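Ice-binding protein (Flavobacteriaceae bacterium, PDB 5UYT) binds ice and shows antifreeze activity, probably through the two right-handed beta-helical ice-binding domains of its chain. Local coordinates at residues F121-L127 / F147-L153; L175-L181 / T193-V199; P309-N315 / V335-N341; V396-R401 / I414-T419. One frame throughout, in Å; residues are numbered along the deposited sequence.

Contact 1: F121-L127 / F147-L153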
# COMPACT_ATOMS: atom_id res chain seq x y z
N PHE A 121 14.36 -24.37 -3.93
CA PHE A 121 15.77 -24.41 -4.28
C PHE A 121 16.59 -24.58 -3.02
O PHE A 121 16.51 -23.76 -2.10
CB PHE A 121 16.16 -23.14 -5.03
CG PHE A 121 15.45 -23.00 -6.34
CD1 PHE A 121 15.97 -23.59 -7.48
CD2 PHE A 121 14.24 -22.31 -6.43
CE1 PHE A 121 15.31 -23.47 -8.70
CE2 PHE A 121 13.57 -22.18 -7.64
CZ PHE A 121 14.11 -22.78 -8.78
N LYS A 122 17.33 -25.68 -2.96
CA LYS A 122 18.21 -25.98 -1.85
C LYS A 122 19.63 -25.58 -2.23
O LYS A 122 20.32 -26.28 -2.97
CB LYS A 122 18.11 -27.46 -1.48
CG LYS A 122 16.70 -27.84 -1.05
CD LYS A 122 16.57 -29.32 -0.74
CE LYS A 122 16.84 -29.63 0.73
NZ LYS A 122 16.74 -31.10 0.95
N ILE A 123 20.05 -24.41 -1.74
CA ILE A 123 21.36 -23.87 -2.10
C ILE A 123 22.36 -24.09 -0.96
O ILE A 123 22.29 -23.42 0.07
CB ILE A 123 21.29 -22.35 -2.45
CG1 ILE A 123 20.16 -21.99 -3.46
CG2 ILE A 123 22.67 -21.84 -2.87
CD1 ILE A 123 20.16 -22.81 -4.75
N GLN A 124 23.30 -25.03 -1.15
CA GLN A 124 24.24 -25.41 -0.08
C GLN A 124 25.49 -24.55 -0.15
O GLN A 124 26.60 -25.03 -0.41
CB GLN A 124 24.60 -26.91 -0.16
CG GLN A 124 23.38 -27.80 -0.37
CD GLN A 124 22.38 -27.66 0.75
OE1 GLN A 124 21.30 -27.11 0.58
NE2 GLN A 124 22.77 -28.14 1.93
N GLY A 125 25.30 -23.26 0.09
CA GLY A 125 26.33 -22.27 -0.11
C GLY A 125 25.63 -20.94 -0.28
O GLY A 125 24.43 -20.83 -0.02
N ALA A 126 26.38 -19.93 -0.70
CA ALA A 126 25.82 -18.59 -0.89
C ALA A 126 25.00 -18.51 -2.19
O ALA A 126 25.13 -19.38 -3.08
CB ALA A 126 26.93 -17.54 -0.88
N LEU A 127 24.16 -17.49 -2.30
CA LEU A 127 23.42 -17.23 -3.53
C LEU A 127 23.64 -15.77 -3.94
O LEU A 127 23.38 -14.88 -3.16
CB LEU A 127 21.94 -17.53 -3.34
CG LEU A 127 20.99 -17.17 -4.49
CD1 LEU A 127 21.20 -18.07 -5.71
CD2 LEU A 127 19.54 -17.23 -4.01
N PHE A 147 10.48 -20.97 -3.06
CA PHE A 147 11.31 -20.89 -1.86
C PHE A 147 12.77 -21.08 -2.23
O PHE A 147 13.10 -21.94 -3.07
CB PHE A 147 10.92 -22.01 -0.87
CG PHE A 147 9.49 -21.94 -0.38
CD1 PHE A 147 9.20 -21.38 0.86
CD2 PHE A 147 8.45 -22.45 -1.14
CE1 PHE A 147 7.89 -21.30 1.32
CE2 PHE A 147 7.13 -22.39 -0.69
CZ PHE A 147 6.85 -21.81 0.55
N TRP A 148 13.64 -20.33 -1.56
CA TRP A 148 15.09 -20.50 -1.68
C TRP A 148 15.65 -20.74 -0.28
O TRP A 148 15.57 -19.86 0.58
CB TRP A 148 15.74 -19.25 -2.31
CG TRP A 148 15.11 -18.80 -3.61
CD1 TRP A 148 13.97 -18.05 -3.76
CD2 TRP A 148 15.62 -19.01 -4.94
NE1 TRP A 148 13.71 -17.83 -5.09
CE2 TRP A 148 14.71 -18.39 -5.84
CE3 TRP A 148 16.75 -19.66 -5.46
CZ2 TRP A 148 14.89 -18.40 -7.24
CZ3 TRP A 148 16.93 -19.68 -6.85
CH2 TRP A 148 16.00 -19.07 -7.72
N LYS A 149 16.14 -21.96 -0.03
CA LYS A 149 16.77 -22.27 1.25
C LYS A 149 18.28 -22.14 1.09
O LYS A 149 18.94 -23.04 0.55
CB LYS A 149 16.40 -23.68 1.69
CG LYS A 149 16.96 -24.07 3.05
CD LYS A 149 17.09 -25.59 3.20
CE LYS A 149 18.11 -26.22 2.24
NZ LYS A 149 19.42 -25.50 2.12
N VAL A 150 18.82 -21.01 1.55
CA VAL A 150 20.21 -20.64 1.24
C VAL A 150 21.15 -20.76 2.45
O VAL A 150 20.97 -20.05 3.45
CB VAL A 150 20.32 -19.20 0.65
CG1 VAL A 150 21.74 -18.95 0.14
CG2 VAL A 150 19.31 -18.99 -0.48
N GLU A 151 22.15 -21.64 2.34
CA GLU A 151 23.12 -21.85 3.43
C GLU A 151 24.32 -20.93 3.23
O GLU A 151 25.47 -21.39 3.10
CB GLU A 151 23.61 -23.31 3.47
CG GLU A 151 22.52 -24.36 3.48
CD GLU A 151 21.62 -24.27 4.69
OE1 GLU A 151 22.08 -23.79 5.75
OE2 GLU A 151 20.44 -24.70 4.57
N GLY A 152 24.06 -19.63 3.21
CA GLY A 152 25.14 -18.66 3.02
C GLY A 152 24.59 -17.30 2.63
O GLY A 152 23.38 -17.11 2.49
N LEU A 153 25.50 -16.34 2.44
CA LEU A 153 25.10 -14.96 2.10
C LEU A 153 24.20 -14.87 0.86
O LEU A 153 24.52 -15.45 -0.19
CB LEU A 153 26.37 -14.10 1.89
CG LEU A 153 26.18 -12.69 1.31
CD1 LEU A 153 25.53 -11.77 2.34
CD2 LEU A 153 27.51 -12.11 0.83

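Contact 2: L175-L181 / T193-V199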
# COMPACT_ATOMS: atom_id res chain seq x y z
N LEU A 175 20.32 -6.61 -0.51
CA LEU A 175 19.56 -6.32 -1.71
C LEU A 175 20.00 -4.97 -2.22
O LEU A 175 19.76 -3.95 -1.59
CB LEU A 175 18.04 -6.32 -1.40
CG LEU A 175 17.46 -7.60 -0.77
CD1 LEU A 175 15.95 -7.45 -0.68
CD2 LEU A 175 17.86 -8.86 -1.53
N GLN A 176 20.67 -4.98 -3.36
CA GLN A 176 21.30 -3.78 -3.88
C GLN A 176 20.29 -2.89 -4.63
O GLN A 176 19.13 -3.27 -4.79
CB GLN A 176 22.46 -4.19 -4.79
CG GLN A 176 23.66 -4.81 -4.06
CD GLN A 176 24.83 -5.08 -4.98
OE1 GLN A 176 25.25 -4.19 -5.73
NE2 GLN A 176 25.37 -6.31 -4.95
N SER A 177 20.76 -1.72 -5.08
CA SER A 177 19.93 -0.70 -5.71
C SER A 177 18.98 -1.29 -6.76
O SER A 177 19.43 -1.96 -7.69
CB SER A 177 20.85 0.35 -6.35
OG SER A 177 20.07 1.29 -7.07
N GLY A 178 17.68 -1.05 -6.59
CA GLY A 178 16.70 -1.36 -7.63
C GLY A 178 16.21 -2.80 -7.67
O GLY A 178 15.44 -3.17 -8.57
N VAL A 179 16.67 -3.62 -6.72
CA VAL A 179 16.14 -4.98 -6.59
C VAL A 179 14.62 -4.91 -6.43
O VAL A 179 14.09 -4.04 -5.71
CB VAL A 179 16.77 -5.75 -5.42
CG1 VAL A 179 15.93 -6.97 -5.02
CG2 VAL A 179 18.18 -6.19 -5.78
N SER A 180 13.93 -5.82 -7.13
CA SER A 180 12.48 -5.88 -7.07
C SER A 180 12.11 -7.31 -6.72
O SER A 180 12.28 -8.21 -7.53
CB SER A 180 11.90 -5.50 -8.43
OG SER A 180 10.50 -5.41 -8.29
N LEU A 181 11.59 -7.50 -5.50
CA LEU A 181 11.27 -8.82 -4.98
C LEU A 181 9.77 -8.98 -4.72
O LEU A 181 9.20 -8.27 -3.88
CB LEU A 181 12.07 -9.06 -3.69
CG LEU A 181 11.79 -10.33 -2.85
CD1 LEU A 181 11.90 -11.58 -3.71
CD2 LEU A 181 12.71 -10.42 -1.62
N THR A 193 20.20 -5.86 4.68
CA THR A 193 20.58 -4.53 4.21
C THR A 193 19.92 -4.32 2.86
O THR A 193 20.15 -5.11 1.92
CB THR A 193 22.11 -4.45 4.04
OG1 THR A 193 22.74 -4.78 5.28
CG2 THR A 193 22.56 -3.04 3.61
N VAL A 194 19.07 -3.30 2.74
CA VAL A 194 18.42 -3.02 1.47
C VAL A 194 18.69 -1.57 1.05
O VAL A 194 18.80 -0.69 1.88
CB VAL A 194 16.89 -3.32 1.51
CG1 VAL A 194 16.66 -4.77 1.92
CG2 VAL A 194 16.13 -2.35 2.43
N THR A 195 18.80 -1.32 -0.25
CA THR A 195 19.08 0.04 -0.72
C THR A 195 18.21 0.29 -1.96
O THR A 195 18.42 -0.33 -3.00
CB THR A 195 20.60 0.27 -0.98
OG1 THR A 195 21.05 -0.65 -1.98
CG2 THR A 195 21.43 -0.01 0.26
N GLY A 196 17.22 1.17 -1.83
CA GLY A 196 16.39 1.56 -2.96
C GLY A 196 15.67 0.37 -3.58
O GLY A 196 15.67 0.21 -4.81
N VAL A 197 15.02 -0.44 -2.75
CA VAL A 197 14.41 -1.66 -3.25
C VAL A 197 12.88 -1.58 -3.32
O VAL A 197 12.27 -0.69 -2.74
CB VAL A 197 14.80 -2.90 -2.43
CG1 VAL A 197 16.32 -3.01 -2.37
CG2 VAL A 197 14.20 -2.83 -1.02
N THR A 198 12.28 -2.56 -4.00
CA THR A 198 10.84 -2.80 -3.89
C THR A 198 10.67 -4.23 -3.45
O THR A 198 11.22 -5.15 -4.09
CB THR A 198 10.14 -2.61 -5.24
OG1 THR A 198 10.30 -1.26 -5.66
CG2 THR A 198 8.61 -2.96 -5.13
N VAL A 199 9.96 -4.44 -2.34
CA VAL A 199 9.73 -5.82 -1.84
C VAL A 199 8.26 -5.86 -1.42
O VAL A 199 7.85 -5.09 -0.55
CB VAL A 199 10.61 -6.18 -0.60
CG1 VAL A 199 10.34 -7.61 -0.15
CG2 VAL A 199 12.09 -6.01 -0.87
O HOH W 1 12.94 -1.31 -7.02

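Contact 3: P309-N315 / V335-N341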
# COMPACT_ATOMS: atom_id res chain seq x y z
N PRO A 309 -5.84 -2.62 1.50
CA PRO A 309 -7.04 -2.30 2.27
C PRO A 309 -6.81 -2.40 3.79
O PRO A 309 -6.58 -3.51 4.31
CB PRO A 309 -8.07 -3.35 1.80
CG PRO A 309 -7.60 -3.70 0.42
CD PRO A 309 -6.10 -3.72 0.55
N HIS A 310 -6.84 -1.24 4.45
CA HIS A 310 -6.52 -1.09 5.88
C HIS A 310 -7.05 0.28 6.33
O HIS A 310 -7.38 1.13 5.49
CB HIS A 310 -4.99 -1.03 6.11
CG HIS A 310 -4.28 -2.34 5.94
ND1 HIS A 310 -3.50 -2.61 4.84
CD2 HIS A 310 -4.21 -3.44 6.73
CE1 HIS A 310 -2.96 -3.82 4.95
NE2 HIS A 310 -3.39 -4.35 6.08
N THR A 311 -7.02 0.49 7.64
CA THR A 311 -7.10 1.82 8.20
C THR A 311 -5.66 2.28 8.49
O THR A 311 -4.96 1.67 9.31
CB THR A 311 -7.89 1.80 9.50
OG1 THR A 311 -9.23 1.34 9.24
CG2 THR A 311 -7.95 3.21 10.10
N TYR A 312 -5.25 3.39 7.88
CA TYR A 312 -3.89 3.93 8.07
C TYR A 312 -3.95 5.16 8.94
O TYR A 312 -4.96 5.88 8.91
CB TYR A 312 -3.31 4.35 6.72
CG TYR A 312 -3.01 3.16 5.84
CD1 TYR A 312 -1.83 2.43 6.03
CD2 TYR A 312 -3.92 2.73 4.87
CE1 TYR A 312 -1.54 1.31 5.25
CE2 TYR A 312 -3.64 1.61 4.08
CZ TYR A 312 -2.45 0.91 4.27
OH TYR A 312 -2.13 -0.22 3.53
N LEU A 313 -2.87 5.41 9.67
CA LEU A 313 -2.70 6.68 10.40
C LEU A 313 -1.46 7.41 9.88
O LEU A 313 -0.35 6.84 9.81
CB LEU A 313 -2.52 6.43 11.92
CG LEU A 313 -2.18 7.68 12.74
CD1 LEU A 313 -3.30 8.72 12.75
CD2 LEU A 313 -1.78 7.27 14.16
N LEU A 314 -1.65 8.66 9.48
CA LEU A 314 -0.54 9.59 9.29
C LEU A 314 -0.63 10.57 10.47
O LEU A 314 -1.54 11.40 10.49
CB LEU A 314 -0.68 10.31 7.95
CG LEU A 314 -0.42 9.40 6.73
CD1 LEU A 314 -1.35 9.80 5.61
CD2 LEU A 314 1.03 9.53 6.27
N ASN A 315 0.30 10.48 11.43
CA ASN A 315 0.12 11.16 12.72
C ASN A 315 0.66 12.62 12.78
O ASN A 315 1.09 13.09 13.85
CB ASN A 315 0.69 10.33 13.88
CG ASN A 315 0.07 10.72 15.23
OD1 ASN A 315 -1.11 11.10 15.30
ND2 ASN A 315 0.86 10.67 16.29
N VAL A 335 -12.11 -1.55 1.28
CA VAL A 335 -12.24 -0.18 1.78
C VAL A 335 -10.85 0.28 2.27
O VAL A 335 -10.08 -0.51 2.87
CB VAL A 335 -13.21 -0.14 2.98
CG1 VAL A 335 -13.16 1.21 3.72
CG2 VAL A 335 -14.64 -0.44 2.53
N PHE A 336 -10.55 1.55 2.05
CA PHE A 336 -9.31 2.16 2.50
C PHE A 336 -9.69 3.36 3.34
O PHE A 336 -10.46 4.23 2.88
CB PHE A 336 -8.52 2.67 1.30
CG PHE A 336 -8.20 1.61 0.28
CD1 PHE A 336 -6.92 1.04 0.27
CD2 PHE A 336 -9.15 1.20 -0.66
CE1 PHE A 336 -6.61 0.06 -0.69
CE2 PHE A 336 -8.83 0.23 -1.62
CZ PHE A 336 -7.57 -0.33 -1.63
N VAL A 337 -9.16 3.44 4.55
CA VAL A 337 -9.38 4.64 5.35
C VAL A 337 -8.03 5.25 5.69
O VAL A 337 -7.14 4.55 6.18
CB VAL A 337 -10.20 4.35 6.62
CG1 VAL A 337 -10.19 5.57 7.56
CG2 VAL A 337 -11.66 3.97 6.27
N ILE A 338 -7.87 6.54 5.43
CA ILE A 338 -6.58 7.24 5.70
C ILE A 338 -6.87 8.35 6.70
O ILE A 338 -7.55 9.32 6.38
CB ILE A 338 -5.97 7.79 4.38
CG1 ILE A 338 -5.67 6.58 3.46
CG2 ILE A 338 -4.65 8.55 4.68
CD1 ILE A 338 -5.28 6.94 2.05
N LYS A 339 -6.44 8.16 7.95
CA LYS A 339 -6.67 9.13 9.01
C LYS A 339 -5.43 10.03 9.06
O LYS A 339 -4.30 9.53 9.16
CB LYS A 339 -6.81 8.43 10.38
CG LYS A 339 -7.94 7.42 10.47
CD LYS A 339 -8.19 6.99 11.92
CE LYS A 339 -7.08 6.07 12.39
NZ LYS A 339 -7.32 5.65 13.80
N ILE A 340 -5.63 11.35 9.04
CA ILE A 340 -4.50 12.30 9.06
C ILE A 340 -4.67 13.20 10.28
O ILE A 340 -5.72 13.86 10.42
CB ILE A 340 -4.46 13.12 7.72
CG1 ILE A 340 -4.15 12.20 6.53
CG2 ILE A 340 -3.45 14.27 7.84
CD1 ILE A 340 -4.26 12.91 5.17
N ASN A 341 -3.68 13.20 11.19
CA ASN A 341 -3.75 14.02 12.39
C ASN A 341 -3.02 15.35 12.13
O ASN A 341 -1.89 15.59 12.62
CB ASN A 341 -3.18 13.23 13.58
CG ASN A 341 -3.30 13.98 14.89
OD1 ASN A 341 -4.10 14.92 15.01
ND2 ASN A 341 -2.51 13.57 15.89

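Contact 4: V396-R401 / I414-T419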
# COMPACT_ATOMS: atom_id res chain seq x y z
N VAL A 396 -8.03 20.95 -10.47
CA VAL A 396 -8.15 19.72 -9.67
C VAL A 396 -9.34 18.90 -10.18
O VAL A 396 -10.40 19.49 -10.52
CB VAL A 396 -8.32 20.07 -8.18
CG1 VAL A 396 -8.81 18.83 -7.39
CG2 VAL A 396 -6.99 20.54 -7.60
N GLU A 397 -9.17 17.56 -10.24
CA GLU A 397 -10.27 16.65 -10.59
C GLU A 397 -10.50 15.83 -9.34
O GLU A 397 -9.54 15.33 -8.73
CB GLU A 397 -9.83 15.72 -11.74
CG GLU A 397 -9.57 16.51 -13.03
CD GLU A 397 -8.99 15.67 -14.16
OE1 GLU A 397 -8.78 14.47 -13.96
OE2 GLU A 397 -8.75 16.25 -15.24
N ILE A 398 -11.77 15.73 -8.92
CA ILE A 398 -12.15 14.90 -7.77
C ILE A 398 -13.16 13.83 -8.24
O ILE A 398 -14.18 14.14 -8.89
CB ILE A 398 -12.80 15.79 -6.67
CG1 ILE A 398 -11.73 16.66 -5.96
CG2 ILE A 398 -13.57 14.96 -5.61
CD1 ILE A 398 -12.27 18.04 -5.69
N GLU A 399 -12.85 12.56 -7.95
CA GLU A 399 -13.82 11.47 -8.09
C GLU A 399 -14.10 11.09 -6.64
O GLU A 399 -13.31 10.38 -6.00
CB GLU A 399 -13.23 10.31 -8.88
CG GLU A 399 -14.13 9.13 -9.13
CD GLU A 399 -13.40 7.98 -9.80
OE1 GLU A 399 -12.22 8.17 -10.20
OE2 GLU A 399 -14.02 6.87 -9.98
N GLY A 400 -15.21 11.60 -6.12
CA GLY A 400 -15.49 11.44 -4.69
C GLY A 400 -16.10 12.75 -4.20
O GLY A 400 -16.97 13.29 -4.84
N ARG A 401 -15.64 13.25 -3.05
CA ARG A 401 -16.22 14.47 -2.48
C ARG A 401 -15.24 15.13 -1.56
O ARG A 401 -14.36 14.49 -1.03
CB ARG A 401 -17.57 14.24 -1.77
CG ARG A 401 -17.66 13.04 -0.87
CD ARG A 401 -19.12 12.76 -0.42
NE ARG A 401 -20.02 12.16 -1.44
CZ ARG A 401 -19.93 10.90 -1.89
NH1 ARG A 401 -18.97 10.04 -1.46
NH2 ARG A 401 -20.83 10.46 -2.77
N ILE A 414 -12.48 23.74 -11.06
CA ILE A 414 -12.32 22.30 -10.75
C ILE A 414 -13.40 21.47 -11.45
O ILE A 414 -14.37 22.02 -12.00
CB ILE A 414 -12.35 22.02 -9.22
CG1 ILE A 414 -13.76 22.19 -8.63
CG2 ILE A 414 -11.34 22.92 -8.47
CD1 ILE A 414 -13.82 21.67 -7.17
N ASN A 415 -13.21 20.15 -11.44
CA ASN A 415 -14.22 19.22 -11.95
C ASN A 415 -14.39 18.14 -10.90
O ASN A 415 -13.45 17.38 -10.62
CB ASN A 415 -13.82 18.65 -13.31
CG ASN A 415 -14.97 17.90 -13.98
OD1 ASN A 415 -15.38 18.21 -15.14
ND2 ASN A 415 -15.49 16.96 -13.28
N ALA A 416 -15.55 18.10 -10.25
CA ALA A 416 -15.69 17.22 -9.09
C ALA A 416 -16.95 16.40 -9.28
O ALA A 416 -18.03 16.97 -9.50
CB ALA A 416 -15.78 18.06 -7.80
N GLN A 417 -16.82 15.08 -9.19
CA GLN A 417 -17.93 14.19 -9.47
C GLN A 417 -18.09 13.16 -8.38
O GLN A 417 -17.18 12.40 -8.10
CB GLN A 417 -17.72 13.46 -10.84
CG GLN A 417 -17.68 14.47 -12.02
CD GLN A 417 -17.35 13.83 -13.37
OE1 GLN A 417 -16.53 14.38 -14.15
NE2 GLN A 417 -17.98 12.74 -13.66
N MET A 418 -19.25 13.17 -7.73
CA MET A 418 -19.51 12.22 -6.65
C MET A 418 -19.45 10.78 -7.14
O MET A 418 -19.76 10.47 -8.30
CB MET A 418 -20.88 12.50 -6.02
CG MET A 418 -22.06 12.28 -6.93
SD MET A 418 -23.62 12.56 -6.02
CE MET A 418 -24.81 12.29 -7.32
N THR A 419 -19.03 9.90 -6.23
CA THR A 419 -19.02 8.46 -6.43
C THR A 419 -20.41 7.92 -6.03
O THR A 419 -21.21 8.66 -5.41
CB THR A 419 -17.91 7.83 -5.56
OG1 THR A 419 -17.98 8.42 -4.24
CG2 THR A 419 -16.51 8.18 -6.17
O HOH W 2 -19.89 7.41 -2.80

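Contact 1: F121-L127 / F147-L153
F121 and W148 stack on successive coils of a right-handed beta-helix, a beta-solenoid of parallel strands. The two rings form an offset stack, with planes 14° apart and centroids 4.2 Å apart. The six-membered part of the indole lies over one face of the phenyl ring. An alanine in place of W148 would probably leave that face of F121 without its stacking partner and L127 CD2 without the ring it touches. V150 CG1 adds to the same apolar side by packing on L127 CB at 3.8 Å.

Backbone bonds tie the strands in register. F121 N donates to F147 O, F121 O accepts from K149 N, and I123 bonds to both K149 O and E151 N. Past the turn, L127 N, at the start of the next strand, bonds to L153 O.

The side with K122 and K149 carries the polar contacts, facing helix 55-73. K149 leaves the backbone with CG anti to its N (chi1 -178°), then bends at chi3 and chi4. This brings NZ to Q124 OE1 at 2.9 Å. E151 OE2 hydrogen-bonds Y68 OH of that helix. It meets K149 NZ in a salt bridge of 2.8 Å, through its anti lone pair.

Contact 2: L175-L181 / T193-V199
L175 and V199 close the tight side of this contact, where two coils of the beta-helix turn a corner. The side chain of L175 lies alongside V194, with CD1 3.8 Å from V194 CG1. It crosses V199 at about a right angle, and CD1 touches V199 CG2 at 4.1 Å. V199 CG1, anti to the backbone N (chi1 -179°), lies beside L181 CD2 at 4.0 Å. CG2 serves both leucines, since it also lies near L181 CB. A glycine at V199 would probably open a gap between L175 and L181 and leave both leucines freer to turn. V197 CG1 fills the inner side of the corner, against L175 CB and V179 CB. Regular strand pairing resumes at S180-T198, where T198 N binds V179 O at 2.9 Å. The parallel register shifts by one residue between the L175-V194 and S180-T198 pairs.

The outer side is looser and more polar. Residues Q176 to V179 make a type II turn with S177 exposed, and G178 N bonds to G196 O at 3.0 Å. That donor stands 49° out of the carbonyl plane, above it. A water donates to V179 O and also bonds T198 OG1.

Neighbouring coils continue the stack. Strand 154-156 meets L175 and V179 through L156. Strand 28-30 packs on V197 and V199 through I29, and strand 21-24 meets V194 and T195.

Contact 3: P309-N315 / V335-N341
L314 CD1 sits between two isoleucines of the neighbouring strand, 3.6 Å from I338 CG2 and 3.8 Å from I340 CG1. L314 lies alongside both, pointing the same way, on the buried side. At the start of the pair, P309 rests over one face of the F336 ring. Its CA makes an off-centre CH-pi contact, 4.2 Å from the ring centroid. At the far end N341 ND2 donates to N315 OD1 at 2.9 Å. The oxygen lies in the amide plane of N341, but the donor stands 39° out of the carbonyl plane of N315.

Five backbone bonds hold these residues in step, from V337 N to H310 O through to N341 N to L314 O. Strands 311-314 and 336-340 are neighbouring parallel strands, on adjacent coils of the second ice-binding-like region, a right-handed beta-helix.

On the other side, a bend at chi3 (-74°) puts K339 CE beside T311 CG2, at 3.8 Å. The chain then runs on extended to NZ, which bonds to L289 O and T291 OG1. Back on the L314 side, Y312 has H310 CB over one face. Its OH accepts from H310 ND1 and bonds to D47 of the first ice-binding-like region.

Contact 4: V396-R401 / I414-T419
R401 reaches across to T419, the two side chains crossing at a slant. The guanidinium presents its edge: NH2 makes a weak bond of 3.2 Å to T419 O, with an N-H...O angle of 129°. A water lies in the guanidinium plane at the edge, accepts from R401 NH1 and bonds to T419 OG1 at 2.6 Å. The first torsion of R401 (chi1 44°) sets CG between the backbone N and carbonyl carbon, and a bend at chi3 then turns the head toward T419. S382 OG, V222 O and Y224 O bind NH1, NH2 and NE, so all three nitrogens have partners and the rotation is fixed further.

The other branch of T419, CG2, meets E399 CG at 3.9 Å. The two side chains cross at about a right angle. The same methyl lies 3.7 Å from G400 N, where the chain turns a corner. G400 has backbone angles at which a side chain would jam against the preceding carbonyl oxygen.

These segments belong to adjacent coils of the second right-handed beta-helix. Alternating backbone bonds run from N415 N to V396 O as far as G400 N to Q417 O.

On the inner side, I398 CB faces A416 CB at 3.9 Å, and I398 CD1 meets I414 CD1 at 4.2 Å. I392 of strand 390-392 packs against both isoleucines. On the outer side N415 and Q417 leave the strand on the same face. N415 ND2 donates to Q417 OE1, in its carbonyl plane and on a lone pair.

Contacts 1 and 2 lie in the first ice-binding-like region, contacts 3 and 4 in the second. Each pair reaches a common set of parallel strands, yet its members do not touch: nearest atoms are about 7 Å apart in the first pair and about 11 Å in the second. Contact 3 is the most buried; the others are partly buried. Contacts 1 and 3 pair extended strands and carry a lysine toward polar partners; contact 1 runs on into a turn with glycines, and only it has an aromatic stack. Contacts 2 and 4 span corners, each with a bridging water. Aliphatic side chains fill their inner sides; contact 4 adds an arginine.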